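Local coordinates for thrombospondin related anonymous protein (Plasmodium falciparum, PDB 4F1J) that probably mediates adhesion of the malaria parasite to host cells, this part being its magnesium-binding von Willebrand factor A domain, at residues N52-N57 / T92-A97; L117-T122 / K145-G150; I20-W25 / L83-P88. All coordinates share one frame; numbering follows the deposited sequence. Where two conformers were deposited one is given.

Contact 1: N52-N57 / T92-A97; sequences NIFSNN and TNLSDA. With MG (magnesium ion), chain H; EDO (1,2-ethanediol), chain K.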
loop_
_atom_site.group_PDB
_atom_site.type_symbol
_atom_site.label_atom_id
_atom_site.label_comp_id
_atom_site.label_asym_id
_atom_site.label_seq_id
_atom_site.Cartn_x
_atom_site.Cartn_y
_atom_site.Cartn_z
ATOM N N ASN A 52 3.823 -1.189 -6.440
ATOM C CA ASN A 52 5.253 -1.471 -6.396
ATOM C C ASN A 52 5.590 -2.360 -5.230
ATOM O O ASN A 52 4.780 -2.524 -4.315
ATOM C CB ASN A 52 6.158 -0.219 -6.480
ATOM C CG ASN A 52 6.176 0.664 -5.231
ATOM O OD1 ASN A 52 6.103 0.197 -4.096
ATOM N ND2 ASN A 52 6.323 1.977 -5.452
ATOM N N ILE A 53 6.762 -2.986 -5.317
ATOM C CA ILE A 53 7.358 -3.643 -4.155
ATOM C C ILE A 53 8.538 -2.793 -3.728
ATOM O O ILE A 53 9.140 -2.091 -4.564
ATOM C CB ILE A 53 7.776 -5.077 -4.451
ATOM C CG1 ILE A 53 8.701 -5.142 -5.665
ATOM C CG2 ILE A 53 6.521 -5.948 -4.690
ATOM C CD1 ILE A 53 9.261 -6.547 -5.965
ATOM N N PHE A 54 8.899 -2.856 -2.460
ATOM C CA PHE A 54 10.055 -2.104 -1.998
ATOM C C PHE A 54 10.777 -2.833 -0.872
ATOM O O PHE A 54 10.178 -3.371 0.059
ATOM C CB PHE A 54 9.679 -0.667 -1.588
ATOM C CG PHE A 54 8.899 -0.579 -0.313
ATOM C CD1 PHE A 54 7.521 -0.668 -0.328
ATOM C CD2 PHE A 54 9.526 -0.400 0.911
ATOM C CE1 PHE A 54 6.785 -0.595 0.836
ATOM C CE2 PHE A 54 8.773 -0.355 2.087
ATOM C CZ PHE A 54 7.415 -0.471 2.038
ATOM N N SER A 55 12.096 -2.882 -1.014
ATOM C CA SER A 55 12.954 -3.326 0.070
ATOM C C SER A 55 14.220 -2.468 -0.042
ATOM O O SER A 55 14.271 -1.395 0.551
ATOM C CB SER A 55 13.175 -4.850 0.033
ATOM O OG SER A 55 13.803 -5.294 -1.142
ATOM N N ASN A 56 15.209 -2.891 -0.833
ATOM C CA ASN A 56 16.400 -2.067 -1.058
ATOM C C ASN A 56 16.032 -0.792 -1.817
ATOM O O ASN A 56 16.569 0.278 -1.563
ATOM C CB ASN A 56 17.481 -2.860 -1.824
ATOM C CG ASN A 56 18.093 -3.989 -0.990
ATOM O OD1 ASN A 56 17.940 -4.024 0.239
ATOM N ND2 ASN A 56 18.803 -4.912 -1.659
ATOM N N ASN A 57 15.121 -0.965 -2.776
ATOM C CA ASN A 57 14.597 0.091 -3.638
ATOM C C ASN A 57 13.155 -0.248 -3.978
ATOM O O ASN A 57 12.699 -1.361 -3.688
ATOM C CB ASN A 57 15.419 0.168 -4.930
ATOM C CG ASN A 57 16.884 0.474 -4.666
ATOM O OD1 ASN A 57 17.230 1.596 -4.323
ATOM N ND2 ASN A 57 17.741 -0.538 -4.795
ATOM N N THR A 92 14.309 -1.750 4.037
ATOM C CA THR A 92 12.952 -1.160 4.037
ATOM C C THR A 92 12.990 0.294 3.566
ATOM O O THR A 92 12.823 1.226 4.372
ATOM C CB THR A 92 12.322 -1.264 5.442
ATOM O OG1 THR A 92 12.497 -2.604 5.949
ATOM C CG2 THR A 92 10.839 -0.882 5.434
ATOM N N ASN A 93 13.183 0.460 2.259
ATOM C CA ASN A 93 13.326 1.781 1.663
ATOM C C ASN A 93 11.935 2.314 1.302
ATOM O O ASN A 93 11.599 2.475 0.125
ATOM C CB ASN A 93 14.217 1.691 0.437
ATOM C CG ASN A 93 14.724 3.046 -0.052
ATOM O OD1 ASN A 93 14.246 4.110 0.331
ATOM N ND2 ASN A 93 15.683 2.985 -0.942
ATOM N N LEU A 94 11.151 2.608 2.334
ATOM C CA LEU A 94 9.818 3.193 2.149
ATOM C C LEU A 94 9.904 4.539 1.450
ATOM O O LEU A 94 9.044 4.872 0.626
ATOM C CB LEU A 94 9.097 3.375 3.487
ATOM C CG LEU A 94 7.692 4.004 3.397
ATOM C CD1 LEU A 94 6.797 3.162 2.535
ATOM C CD2 LEU A 94 7.096 4.222 4.795
ATOM N N SER A 95 10.923 5.328 1.764
ATOM C CA SER A 95 11.007 6.667 1.187
ATOM C C SER A 95 11.148 6.618 -0.343
ATOM O O SER A 95 10.536 7.430 -1.027
ATOM C CB SER A 95 12.107 7.497 1.869
ATOM O OG SER A 95 13.396 6.938 1.634
ATOM N N ASP A 96 11.868 5.639 -0.876
ATOM C CA ASP A 96 11.950 5.448 -2.332
ATOM C C ASP A 96 10.596 5.045 -2.950
ATOM O O ASP A 96 10.242 5.505 -4.040
ATOM C CB ASP A 96 13.015 4.408 -2.714
ATOM C CG ASP A 96 13.328 4.418 -4.191
ATOM O OD1 ASP A 96 13.562 5.520 -4.738
ATOM O OD2 ASP A 96 13.328 3.348 -4.834
ATOM N N ALA A 97 9.881 4.159 -2.275
ATOM C CA ALA A 97 8.531 3.784 -2.702
ATOM C C ALA A 97 7.590 5.001 -2.769
ATOM O O ALA A 97 6.815 5.170 -3.713
ATOM C CB ALA A 97 7.970 2.766 -1.733
HETATM MG MG MG H . 14.954 8.199 0.856
HETATM C C1 EDO K . 14.129 -4.939 -4.161
HETATM O O1 EDO K . 14.872 -3.758 -3.912
HETATM C C2 EDO K . 12.713 -4.568 -4.471
HETATM O O2 EDO K . 12.786 -3.820 -5.676
HETATM O O HOH W 1 15.663 6.278 0.190
HETATM O O HOH W 2 13.936 8.505 -0.850
HETATM O O HOH W 3 16.538 9.199 -0.064
HETATM O O HOH W 4 15.918 7.765 2.563
#
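Phe54 packs its ring against the first turn of helix 94-106, and this is the tight half of the contact. Phe54 CD1 lies 3.7 Å from Ala97 CB, and Phe54 CZ 3.7 Å from Leu94 CD1; the Leu94 side chain runs alongside the ring in the same direction. CG2 of Thr92 reaches the ring edge at CE2, close to the ring plane. The torsion behind this is a chi1 of 72°, which holds CG between the backbone N and the carbonyl carbon and turns the ring onto the helix. Leu13 and Asp15 of the central strand 8-15 touch the Phe54 side chain as well.

Asn93 donates two bonds to the loop after the strand. Its N gives a bond of 2.7 Å to Ser55 O, in the carbonyl plane, and its ND2 gives a nearly straight one (171°) to Asn56 O at 2.9 Å, with the acceptor lying in the amide plane. Asn93 is also the N-cap residue of helix 94-106, its OD1 accepting from Asp96 N at 3.1 Å from above the carbonyl plane. The amide is thus held at both ends. OD1 also accepts a hydrogen bond from a magnesium-bound water, 2.6 Å away.

Residues 92-95 belong to the metal-binding end of a von Willebrand factor A domain. Ser95 turns away from strand 47-54 and binds one magnesium through OG at 2.1 Å, with four waters and Asp131. The nearest atom of the Thr92 side chain is about 4 Å from the other magnesium, bound by Ser17, Ser19 and Asp123, as at the metal ion-dependent adhesion site of relatives.

Toward solvent the contact slackens: Asn57 is exposed and was modelled in two conformers, and an ethanediol, probably from the crystallisation liquor, lies against its backbone.

Contact 2: L117-T122 / K145-G150; sequences LVVILT and KIAVFG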
loop_
_atom_site.group_PDB
_atom_site.type_symbol
_atom_site.label_atom_id
_atom_site.label_comp_id
_atom_site.label_asym_id
_atom_site.label_seq_id
_atom_site.Cartn_x
_atom_site.Cartn_y
_atom_site.Cartn_z
ATOM N N LEU A 117 -4.699 7.878 -3.143
ATOM C CA LEU A 117 -4.576 7.054 -1.936
ATOM C C LEU A 117 -3.356 6.154 -2.053
ATOM O O LEU A 117 -3.218 5.417 -3.021
ATOM C CB LEU A 117 -5.821 6.176 -1.741
ATOM C CG LEU A 117 -5.789 5.112 -0.648
ATOM C CD1 LEU A 117 -5.594 5.726 0.777
ATOM C CD2 LEU A 117 -7.067 4.247 -0.723
ATOM N N VAL A 118 -2.509 6.183 -1.032
ATOM C CA VAL A 118 -1.392 5.264 -0.906
ATOM C C VAL A 118 -1.770 4.232 0.158
ATOM O O VAL A 118 -2.244 4.585 1.242
ATOM C CB VAL A 118 -0.081 6.010 -0.488
ATOM C CG1 VAL A 118 1.026 5.017 -0.046
ATOM C CG2 VAL A 118 0.461 6.865 -1.596
ATOM N N VAL A 119 -1.585 2.951 -0.151
ATOM C CA VAL A 119 -1.763 1.901 0.848
ATOM C C VAL A 119 -0.477 1.114 0.962
ATOM O O VAL A 119 0.001 0.535 -0.038
ATOM C CB VAL A 119 -2.899 0.961 0.506
ATOM C CG1 VAL A 119 -2.994 -0.117 1.572
ATOM C CG2 VAL A 119 -4.216 1.749 0.429
ATOM N N ILE A 120 0.108 1.170 2.161
ATOM C CA ILE A 120 1.385 0.524 2.464
ATOM C C ILE A 120 1.109 -0.787 3.229
ATOM O O ILE A 120 0.412 -0.778 4.237
ATOM C CB ILE A 120 2.280 1.445 3.325
ATOM C CG1 ILE A 120 2.765 2.660 2.535
ATOM C CG2 ILE A 120 3.464 0.649 3.856
ATOM C CD1 ILE A 120 3.022 3.935 3.405
ATOM N N LEU A 121 1.670 -1.898 2.757
ATOM C CA LEU A 121 1.723 -3.154 3.509
ATOM C C LEU A 121 3.166 -3.314 4.009
ATOM O O LEU A 121 4.095 -3.322 3.213
ATOM C CB LEU A 121 1.322 -4.339 2.634
ATOM C CG LEU A 121 0.011 -4.266 1.844
ATOM C CD1 LEU A 121 -0.202 -5.599 1.092
ATOM C CD2 LEU A 121 -1.147 -3.887 2.734
ATOM N N THR A 122 3.372 -3.348 5.330
ATOM C CA THR A 122 4.759 -3.374 5.833
ATOM C C THR A 122 4.897 -4.228 7.070
ATOM O O THR A 122 3.985 -4.318 7.860
ATOM C CB THR A 122 5.280 -1.936 6.099
ATOM O OG1 THR A 122 6.713 -1.941 6.322
ATOM C CG2 THR A 122 4.533 -1.269 7.259
ATOM N N LYS A 145 -3.866 10.872 0.518
ATOM C CA LYS A 145 -4.106 10.212 1.775
ATOM C C LYS A 145 -3.239 8.944 1.821
ATOM O O LYS A 145 -3.044 8.296 0.797
ATOM C CB LYS A 145 -5.583 9.868 1.950
ATOM C CG LYS A 145 -6.408 11.092 2.310
ATOM C CD LYS A 145 -7.805 10.777 2.799
ATOM C CE LYS A 145 -8.495 12.067 3.293
ATOM N NZ LYS A 145 -9.997 12.014 3.301
ATOM N N ILE A 146 -2.764 8.611 3.012
ATOM C CA ILE A 146 -1.871 7.466 3.206
ATOM C C ILE A 146 -2.459 6.537 4.250
ATOM O O ILE A 146 -2.864 6.982 5.317
ATOM C CB ILE A 146 -0.461 7.923 3.650
ATOM C CG1 ILE A 146 0.146 8.922 2.619
ATOM C CG2 ILE A 146 0.456 6.676 3.880
ATOM C CD1 ILE A 146 1.510 9.543 3.055
ATOM N N ALA A 147 -2.534 5.246 3.922
ATOM C CA ALA A 147 -2.990 4.208 4.846
ATOM C C ALA A 147 -1.881 3.191 5.035
ATOM O O ALA A 147 -1.113 2.957 4.118
ATOM C CB ALA A 147 -4.267 3.531 4.319
ATOM N N VAL A 148 -1.817 2.585 6.216
ATOM C CA VAL A 148 -0.805 1.585 6.518
ATOM C C VAL A 148 -1.417 0.351 7.179
ATOM O O VAL A 148 -2.175 0.437 8.152
ATOM C CB VAL A 148 0.306 2.129 7.448
ATOM C CG1 VAL A 148 1.274 1.005 7.845
ATOM C CG2 VAL A 148 1.091 3.287 6.778
ATOM N N PHE A 149 -1.032 -0.805 6.665
ATOM C CA PHE A 149 -1.410 -2.105 7.235
ATOM C C PHE A 149 -0.110 -2.736 7.727
ATOM O O PHE A 149 0.726 -3.159 6.925
ATOM C CB PHE A 149 -2.079 -2.961 6.156
ATOM C CG PHE A 149 -2.653 -4.278 6.654
ATOM C CD1 PHE A 149 -1.858 -5.417 6.702
ATOM C CD2 PHE A 149 -3.991 -4.380 7.025
ATOM C CE1 PHE A 149 -2.372 -6.637 7.116
ATOM C CE2 PHE A 149 -4.512 -5.604 7.458
ATOM C CZ PHE A 149 -3.715 -6.723 7.491
ATOM N N GLY A 150 0.052 -2.789 9.047
ATOM C CA GLY A 150 1.265 -3.308 9.672
ATOM C C GLY A 150 1.138 -4.770 10.015
ATOM O O GLY A 150 0.075 -5.231 10.423
#
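Leu121 CD2 packs at the base of the Phe149 side chain, 3.7 Å from CB of Phe149, and the Phe149 ring makes an edge-to-face pair with Phe191 of helix 184-200, outside the two segments. Both strands lie in the core of the Rossmann-like sheet of the von Willebrand factor A domain, joined by a beta-alpha-beta crossover through helix 129-141. Their directions differ by 17°, and the in-step pairing from Leu117 with Lys145 to Thr122 with Gly150 is parallel throughout. Five backbone hydrogen bonds carry it, from Val118 N to Lys145 O (2.8 Å) through to Thr122 N to Phe149 O (3.1 Å).

One face, bearing Leu117, Ala147 and Phe149, is covered by helix 184-200. On the other, CD1 of Ile120 touches both CG2 of Ile146 (3.8 Å) and CG2 of Val148 (3.9 Å), and helix 157-163 touches Ile120 and Val148. Near the metal-binding end, Thr122 OG1 bonds to Asp15 OD2. With OG1 anti to the backbone N (chi1 -168°), the methyl is the branch facing the neighbouring strand, its CG2 4.0 Å from CG1 of Val148.

Contact 3: I20-W25 / L83-P88; sequences IRRHNW and LSTNLP. With SO4 (sulfate ion), chain G.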
loop_
_atom_site.group_PDB
_atom_site.type_symbol
_atom_site.label_atom_id
_atom_site.label_comp_id
_atom_site.label_asym_id
_atom_site.label_seq_id
_atom_site.Cartn_x
_atom_site.Cartn_y
_atom_site.Cartn_z
ATOM N N ILE A 20 10.563 -10.651 6.322
ATOM C CA ILE A 20 9.293 -11.338 6.070
ATOM C C ILE A 20 9.382 -12.857 6.193
ATOM O O ILE A 20 8.477 -13.486 6.732
ATOM C CB ILE A 20 8.741 -10.966 4.680
ATOM C CG1 ILE A 20 8.295 -9.490 4.697
ATOM C CG2 ILE A 20 7.568 -11.910 4.265
ATOM C CD1 ILE A 20 7.815 -8.948 3.326
ATOM N N ARG A 21 10.486 -13.397 5.690
ATOM C CA ARG A 21 10.708 -14.829 5.514
ATOM C C ARG A 21 9.886 -15.361 4.344
ATOM O O ARG A 21 8.700 -15.034 4.169
ATOM C CB ARG A 21 10.441 -15.642 6.780
ATOM C CG ARG A 21 11.161 -15.145 8.031
ATOM C CD ARG A 21 12.651 -15.260 7.896
ATOM N NE ARG A 21 13.391 -14.743 9.043
ATOM C CZ ARG A 21 13.572 -15.379 10.207
ATOM N NH1 ARG A 21 13.049 -16.585 10.437
ATOM N NH2 ARG A 21 14.294 -14.796 11.160
ATOM N N ARG A 22 10.535 -16.184 3.537
ATOM C CA ARG A 22 9.913 -16.761 2.354
ATOM C C ARG A 22 8.564 -17.431 2.646
ATOM O O ARG A 22 7.610 -17.246 1.880
ATOM C CB ARG A 22 10.872 -17.742 1.672
ATOM C CG ARG A 22 10.327 -18.451 0.498
ATOM C CD ARG A 22 10.069 -17.555 -0.685
ATOM N NE ARG A 22 9.564 -18.323 -1.819
ATOM C CZ ARG A 22 9.230 -17.817 -3.001
ATOM N NH1 ARG A 22 9.349 -16.518 -3.245
ATOM N NH2 ARG A 22 8.777 -18.622 -3.948
ATOM N N HIS A 23 8.450 -18.192 3.740
ATOM C CA HIS A 23 7.184 -18.928 3.947
ATOM C C HIS A 23 6.012 -17.962 4.184
ATOM O O HIS A 23 4.911 -18.192 3.713
ATOM C CB HIS A 23 7.304 -19.968 5.069
ATOM C CG HIS A 23 7.574 -19.382 6.411
ATOM N ND1 HIS A 23 6.564 -18.990 7.249
ATOM C CD2 HIS A 23 8.730 -19.180 7.086
ATOM C CE1 HIS A 23 7.082 -18.528 8.374
ATOM N NE2 HIS A 23 8.395 -18.648 8.311
ATOM N N ASN A 24 6.279 -16.849 4.862
ATOM C CA ASN A 24 5.280 -15.804 5.067
ATOM C C ASN A 24 4.972 -15.043 3.793
ATOM O O ASN A 24 3.809 -14.704 3.552
ATOM C CB ASN A 24 5.716 -14.811 6.132
ATOM C CG ASN A 24 5.551 -15.335 7.526
ATOM O OD1 ASN A 24 4.628 -16.102 7.819
ATOM N ND2 ASN A 24 6.413 -14.881 8.428
ATOM N N TRP A 25 5.985 -14.808 2.970
ATOM C CA TRP A 25 5.767 -14.171 1.663
ATOM C C TRP A 25 4.792 -14.983 0.817
ATOM O O TRP A 25 3.843 -14.461 0.220
ATOM C CB TRP A 25 7.083 -14.032 0.920
ATOM C CG TRP A 25 6.966 -13.373 -0.393
ATOM C CD1 TRP A 25 7.048 -13.951 -1.611
ATOM C CD2 TRP A 25 6.797 -11.962 -0.630
ATOM N NE1 TRP A 25 6.923 -13.016 -2.595
ATOM C CE2 TRP A 25 6.757 -11.783 -2.019
ATOM C CE3 TRP A 25 6.648 -10.845 0.203
ATOM C CZ2 TRP A 25 6.591 -10.532 -2.609
ATOM C CZ3 TRP A 25 6.486 -9.608 -0.381
ATOM C CH2 TRP A 25 6.459 -9.461 -1.769
ATOM N N LEU A 83 5.370 -14.770 -6.564
ATOM C CA LEU A 83 5.789 -16.038 -5.969
ATOM C C LEU A 83 7.009 -16.581 -6.678
ATOM O O LEU A 83 7.941 -17.049 -6.031
ATOM C CB LEU A 83 4.652 -17.060 -6.051
ATOM C CG LEU A 83 3.386 -16.724 -5.256
ATOM C CD1 LEU A 83 2.261 -17.702 -5.624
ATOM C CD2 LEU A 83 3.630 -16.736 -3.766
ATOM N N SER A 84 7.026 -16.471 -8.006
ATOM C CA SER A 84 8.124 -16.989 -8.846
ATOM C C SER A 84 9.242 -15.958 -8.994
ATOM O O SER A 84 9.562 -15.520 -10.103
ATOM C CB SER A 84 7.577 -17.374 -10.224
ATOM O OG SER A 84 6.417 -18.177 -10.096
ATOM N N THR A 85 9.820 -15.572 -7.860
ATOM C CA THR A 85 10.888 -14.588 -7.791
ATOM C C THR A 85 11.858 -14.956 -6.663
ATOM O O THR A 85 11.625 -15.916 -5.921
ATOM C CB THR A 85 10.332 -13.206 -7.395
ATOM O OG1 THR A 85 9.768 -13.311 -6.087
ATOM C CG2 THR A 85 9.265 -12.720 -8.374
ATOM N N ASN A 86 12.895 -14.132 -6.517
ATOM C CA ASN A 86 13.854 -14.219 -5.420
ATOM C C ASN A 86 13.397 -13.468 -4.181
ATOM O O ASN A 86 14.191 -13.229 -3.280
ATOM C CB ASN A 86 15.235 -13.704 -5.861
ATOM C CG ASN A 86 15.246 -12.220 -6.212
ATOM O OD1 ASN A 86 14.193 -11.582 -6.355
ATOM N ND2 ASN A 86 16.455 -11.653 -6.352
ATOM N N LEU A 87 12.118 -13.114 -4.119
ATOM C CA LEU A 87 11.603 -12.353 -2.986
ATOM C C LEU A 87 11.207 -13.293 -1.867
ATOM O O LEU A 87 10.863 -14.438 -2.114
ATOM C CB LEU A 87 10.369 -11.566 -3.414
ATOM C CG LEU A 87 10.630 -10.510 -4.479
ATOM C CD1 LEU A 87 9.256 -9.900 -4.900
ATOM C CD2 LEU A 87 11.625 -9.450 -4.001
ATOM N N PRO A 88 11.236 -12.818 -0.627
ATOM C CA PRO A 88 11.625 -11.490 -0.158
ATOM C C PRO A 88 13.112 -11.369 0.148
ATOM O O PRO A 88 13.785 -12.380 0.354
ATOM C CB PRO A 88 10.841 -11.366 1.136
ATOM C CG PRO A 88 10.810 -12.791 1.660
ATOM C CD PRO A 88 10.751 -13.671 0.476
HETATM S S SO4 G . 8.168 -21.947 -1.898
HETATM O O1 SO4 G . 6.995 -22.199 -1.075
HETATM O O2 SO4 G . 8.872 -23.192 -2.218
HETATM O O3 SO4 G . 7.694 -21.342 -3.144
HETATM O O4 SO4 G . 9.110 -21.111 -1.187
#
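Leu83 O is gripped by the guanidinium of Arg22: NH2 donates at 2.7 Å with an angle of 158°, and NH1 adds a weak bond at 3.2 Å. Thr85 N gives the same oxygen another weak bond from within the loop. NH1 has a stronger partner in Leu87 O at 2.8 Å, which sits slightly out of the guanidinium plane, whereas Leu83 O lies in it. Two carbonyls of loop 83-88 therefore fix the rotation of the group. A chain bent at chi2 (68°), following a CG anti to the backbone N, sends the guanidinium across the loop. On its outer side NE and NH2 both bond to a sulfate, probably from the crystallisation liquor, with NE to O4 measuring 2.9 Å.

Beneath this polar layer the packing is apolar. Leu87 CB stands over one face of the Trp25 ring, 3.6 Å above its plane and offset toward the rim, while CD1 of Leu87 touches CZ2 at 3.6 Å. The side chains of Pro88, which follows a cis peptide bond, and Trp25 run antiparallel to each other, with Pro88 CD 3.7 Å from Trp25 CB. Pro88 CG meets Ile20 CB at 4.1 Å.

Within the loop, Thr85 OG1 accepts from Leu87 N in an ST turn. Trp25 NE1 bonds to Leu82 O, just before the loop segment, so the indole is tied as well as packed. The contact joins the start of helix 22-38 to the loop between helices 72-80 and 94-106, with Trp25 touching Met14 of strand 8-15 and Ile20 touching Asp15 of the same strand.

How the contacts relate
Contact 2 lies at the core, its centre about 4 Å from that of the chain, while contact 1 is about 11 Å out and contact 3 about 17 Å, partly at the surface. The chemistry follows: contact 2 rests on backbone pairing and aliphatic packing, contact 1 couples buried packing to a capped helix and a metal, and contact 3 pairs charged side-chain bonds to loop carbonyls with apolar packing beneath. Contacts 1 and 2 reach the same sheet and touch through Leu94 CD1 and Ile120 CD1, 4.0 Å apart. Contact 1 meets contact 3 where Ile53 CD1 lies 3.5 Å from Leu87 CD1; contacts 2 and 3 do not touch.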